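Local coordinates for protein adenylyltransferase (Bartonella henselae str. Houston-1, PDB 5NH2) that transfers AMP from ATP to tyrosine and threonine residues of host proteins through its Fic domain, acting as a virulence factor, at residues M238-K241 / T245-G248; T249-G252 / F258-N261. One frame throughout, in Å; residues are numbered along the deposited sequence.

How the contacts relate
Running from the N terminus, the chain reaches contact 1 where strand 237-239 ends, after the helices that precede it. A short connection of three residues follows, and contact 1 closes it by reaching from 238-241 to the first half of strand 245-253. The second half of that strand immediately enters contact 2, which pairs 249-252 with 258-261 and closes the hairpin formed with strand 257-262. The two loops therefore come one after the other, neither nested nor crossed. Leu260 of contact 2 packs on Tyr246 and Gly248 of contact 1. Contact 2 is a strand pairing inside the mixed sheet, while contact 1 bridges by a side chain from the end of the edge strand to the hairpin.

Contact 1. Residues M238-K241 / T245-G248; sequences MVAK and TYTG
Tyr246 reaches across to Ala240 and Lys241, and it illustrates how one long aromatic side chain can join a strand to the loop that follows another strand with which it does not pair. The closest pair of CA atoms between 238-241 and 245-248, Ala240 CA and Tyr246 CA, is 8.2 Å apart, and the ring spans that distance. Its CB points to the other segment. With CG anti to the carbonyl carbon (chi1 -53°), the ring is carried toward Ala240 and the backbone of Lys241. Farther along the ring, CE1 lies 3.8 Å from Ala240 CB, the apolar part of the contact, while CZ comes within 4.0 Å of Ala240 CA. At the tip, the hydroxyl accepts a nearly straight hydrogen bond from the backbone: Lys241 N stands 3.0 Å from Tyr246 OH, with an N-H...O angle of 170°. The bond thus gives a partner to a peptide N-H where the chain has just left the strand.

Lys241 adds only the base of its side chain. Its CB and CG each lie 3.7 Å from Tyr246 OH, after which the chain bends at chi3 and the rest of it departs from the tyrosine.

Strand 237-239 runs parallel to 265-270, to which Met238 and Ala240 are hydrogen-bonded, and Ile267 of that strand touches both Ala240 and Tyr246. Tyr246 itself is paired through its backbone with Phe290 of strand 287-291. Beyond the edge strand, Val239 packs on helix 212-227 and bonds through its backbone to His204 and Asp208 of helix 200-208, so the contact sits where the sheet meets the helices.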
loop_
_atom_site.group_PDB
_atom_site.type_symbol
_atom_site.label_atom_id
_atom_site.label_comp_id
_atom_site.label_asym_id
_atom_site.label_seq_id
_atom_site.Cartn_x
_atom_site.Cartn_y
_atom_site.Cartn_z
ATOM N N MET A 238 9.362 -4.250 11.711
ATOM C CA MET A 238 9.266 -5.573 11.128
ATOM C C MET A 238 9.253 -6.599 12.239
ATOM O O MET A 238 9.581 -6.313 13.403
ATOM C CB MET A 238 10.405 -5.873 10.155
ATOM C CG MET A 238 11.723 -5.683 10.777
ATOM S SD MET A 238 12.977 -5.334 9.545
ATOM C CE MET A 238 14.364 -5.129 10.633
ATOM N N VAL A 239 8.851 -7.794 11.854
ATOM C CA VAL A 239 8.786 -8.899 12.778
ATOM C C VAL A 239 10.092 -9.652 12.685
ATOM O O VAL A 239 10.588 -9.907 11.580
ATOM C CB VAL A 239 7.588 -9.789 12.460
ATOM C CG1 VAL A 239 7.701 -11.153 13.172
ATOM C CG2 VAL A 239 6.326 -9.033 12.883
ATOM N N ALA A 240 10.667 -9.977 13.843
ATOM C CA ALA A 240 11.919 -10.711 13.886
ATOM C C ALA A 240 11.864 -11.945 12.995
ATOM O O ALA A 240 10.866 -12.672 12.978
ATOM C CB ALA A 240 12.216 -11.119 15.327
ATOM N N LYS A 241 12.951 -12.164 12.243
ATOM C CA LYS A 241 13.090 -13.338 11.380
ATOM C C LYS A 241 13.521 -14.567 12.178
ATOM O O LYS A 241 14.355 -14.484 13.086
ATOM C CB LYS A 241 14.118 -13.092 10.274
ATOM C CG LYS A 241 13.881 -11.898 9.399
ATOM C CD LYS A 241 14.810 -11.936 8.161
ATOM C CE LYS A 241 14.609 -13.212 7.313
ATOM N NZ LYS A 241 15.022 -13.040 5.887
ATOM N N THR A 245 19.421 -13.008 15.317
ATOM C CA THR A 245 19.649 -12.442 16.635
ATOM C C THR A 245 19.546 -10.928 16.526
ATOM O O THR A 245 19.856 -10.349 15.487
ATOM C CB THR A 245 21.010 -12.878 17.210
ATOM O OG1 THR A 245 21.040 -14.310 17.358
ATOM C CG2 THR A 245 21.250 -12.255 18.575
ATOM N N TYR A 246 19.044 -10.301 17.570
ATOM C CA TYR A 246 18.945 -8.858 17.626
ATOM C C TYR A 246 19.421 -8.420 18.997
ATOM O O TYR A 246 19.231 -9.132 19.987
ATOM C CB TYR A 246 17.509 -8.402 17.359
ATOM C CG TYR A 246 16.940 -8.967 16.072
ATOM C CD1 TYR A 246 16.445 -10.266 15.996
ATOM C CD2 TYR A 246 16.900 -8.202 14.931
ATOM C CE1 TYR A 246 15.925 -10.784 14.804
ATOM C CE2 TYR A 246 16.387 -8.710 13.744
ATOM C CZ TYR A 246 15.898 -9.994 13.684
ATOM O OH TYR A 246 15.392 -10.441 12.467
ATOM N N THR A 247 20.080 -7.269 19.056
ATOM C CA THR A 247 20.513 -6.745 20.343
ATOM C C THR A 247 20.172 -5.271 20.427
ATOM O O THR A 247 20.660 -4.480 19.621
ATOM C CB THR A 247 22.009 -6.958 20.574
ATOM O OG1 THR A 247 22.338 -8.328 20.313
ATOM C CG2 THR A 247 22.334 -6.651 22.025
ATOM N N GLY A 248 19.374 -4.911 21.422
ATOM C CA GLY A 248 18.953 -3.535 21.561
ATOM C C GLY A 248 18.126 -3.307 22.811
ATOM O O GLY A 248 18.151 -4.093 23.760
#

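Contact 2. Residues T249-G252 / F258-N261; sequences TYRG and FALN
The rings of Tyr250 and Phe258 meet at the edge of the tyrosine: Phe258 CD2 approaches Tyr250 CE1 to 4.0 Å, close to the tyrosine plane, and the two side chains cross at about a right angle. One face of the Tyr250 ring is occupied by its own strand, since Gly252 N lies 3.8 Å above the plane, over the ring centre. The anti placement of CG relative to the backbone N (chi1 -172°) sets the ring beside the onward chain, over Gly252 N. Phe258 in turn meets Phe290 edge-to-face.

Leu260, directly across from Tyr250 in a non-hydrogen-bonded pair, brings CD1 to 3.4 Å from Thr249 O, and with Tyr250 it packs on Ile288. The Arg251 side chain starts toward 258-261 and meets this strand through its base, CG lying 3.7 Å from Ala259 CB, before the chain turns off at chi2; it also touches Tyr266.

The backbones are joined at both ends of the pairing. Thr249 and Asn261 form a hydrogen-bonded antiparallel pair, each N donating to the other's O at 3.1 Å. Farther along, the register slips: Arg251 N donates to Ala259 O at 3.0 Å, but Ala259 N turns to Gly252 O, 3.1 Å away, almost in line with that carbonyl. Two residues thus face one. This is a beta bulge, and Gly252 has a positive phi (108°), a backbone angle at which a CB would press on the carbonyl O of Arg251.

A bulged antiparallel hairpin in the middle of a small mixed sheet is consistent with the OB-like fold to which the intracellular delivery domain of this protein is related.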
loop_
_atom_site.group_PDB
_atom_site.type_symbol
_atom_site.label_atom_id
_atom_site.label_comp_id
_atom_site.label_asym_id
_atom_site.label_seq_id
_atom_site.Cartn_x
_atom_site.Cartn_y
_atom_site.Cartn_z
ATOM N N THR A 249 17.396 -2.203 22.796
ATOM C CA THR A 249 16.739 -1.666 23.979
ATOM C C THR A 249 15.338 -2.248 24.092
ATOM O O THR A 249 14.522 -2.088 23.176
ATOM C CB THR A 249 16.694 -0.142 23.880
ATOM O OG1 THR A 249 17.972 0.385 24.248
ATOM C CG2 THR A 249 15.598 0.445 24.754
ATOM N N TYR A 250 15.062 -2.920 25.209
ATOM C CA TYR A 250 13.733 -3.465 25.430
ATOM C C TYR A 250 12.693 -2.346 25.452
ATOM O O TYR A 250 12.791 -1.418 26.260
ATOM C CB TYR A 250 13.723 -4.234 26.742
ATOM C CG TYR A 250 12.439 -4.977 26.946
ATOM C CD1 TYR A 250 12.006 -5.918 26.019
ATOM C CD2 TYR A 250 11.639 -4.720 28.035
ATOM C CE1 TYR A 250 10.815 -6.604 26.206
ATOM C CE2 TYR A 250 10.458 -5.401 28.222
ATOM C CZ TYR A 250 10.053 -6.335 27.312
ATOM O OH TYR A 250 8.868 -6.976 27.515
ATOM N N ARG A 251 11.694 -2.439 24.571
ATOM C CA ARG A 251 10.725 -1.372 24.339
ATOM C C ARG A 251 9.407 -1.593 25.073
ATOM O O ARG A 251 8.549 -0.705 25.083
ATOM C CB ARG A 251 10.488 -1.238 22.817
ATOM C CG ARG A 251 9.327 -0.354 22.331
ATOM C CD ARG A 251 9.711 1.116 22.210
ATOM N NE ARG A 251 8.530 1.978 22.109
ATOM C CZ ARG A 251 8.560 3.304 22.230
ATOM N NH1 ARG A 251 9.716 3.924 22.452
ATOM N NH2 ARG A 251 7.434 4.014 22.128
ATOM N N GLY A 252 9.249 -2.721 25.732
ATOM C CA GLY A 252 7.998 -3.063 26.368
ATOM C C GLY A 252 7.263 -4.171 25.629
ATOM O O GLY A 252 7.673 -4.654 24.572
ATOM N N PHE A 258 6.063 -8.477 21.883
ATOM C CA PHE A 258 6.970 -7.494 22.460
ATOM C C PHE A 258 7.778 -6.837 21.356
ATOM O O PHE A 258 7.932 -7.377 20.259
ATOM C CB PHE A 258 7.934 -8.091 23.493
ATOM C CG PHE A 258 8.976 -8.985 22.897
ATOM C CD1 PHE A 258 8.658 -10.284 22.534
ATOM C CD2 PHE A 258 10.275 -8.531 22.695
ATOM C CE1 PHE A 258 9.603 -11.123 21.992
ATOM C CE2 PHE A 258 11.251 -9.368 22.150
ATOM C CZ PHE A 258 10.905 -10.672 21.791
ATOM N N ALA A 259 8.319 -5.667 21.692
ATOM C CA ALA A 259 9.056 -4.818 20.778
ATOM C C ALA A 259 10.453 -4.577 21.321
ATOM O O ALA A 259 10.648 -4.362 22.528
ATOM C CB ALA A 259 8.357 -3.469 20.557
ATOM N N LEU A 260 11.401 -4.623 20.394
ATOM C CA LEU A 260 12.818 -4.373 20.589
ATOM C C LEU A 260 13.228 -3.199 19.701
ATOM O O LEU A 260 12.678 -3.006 18.607
ATOM C CB LEU A 260 13.603 -5.628 20.209
ATOM C CG LEU A 260 14.977 -5.875 20.775
ATOM C CD1 LEU A 260 15.010 -5.338 22.188
ATOM C CD2 LEU A 260 15.201 -7.373 20.762
ATOM N N ASN A 261 14.192 -2.406 20.157
ATOM C CA ASN A 261 14.610 -1.218 19.416
ATOM C C ASN A 261 16.081 -1.355 19.026
ATOM O O ASN A 261 16.955 -1.346 19.894
ATOM C CB ASN A 261 14.368 0.027 20.250
ATOM C CG ASN A 261 14.633 1.257 19.487
ATOM O OD1 ASN A 261 14.195 1.377 18.355
ATOM N ND2 ASN A 261 15.389 2.181 20.072
#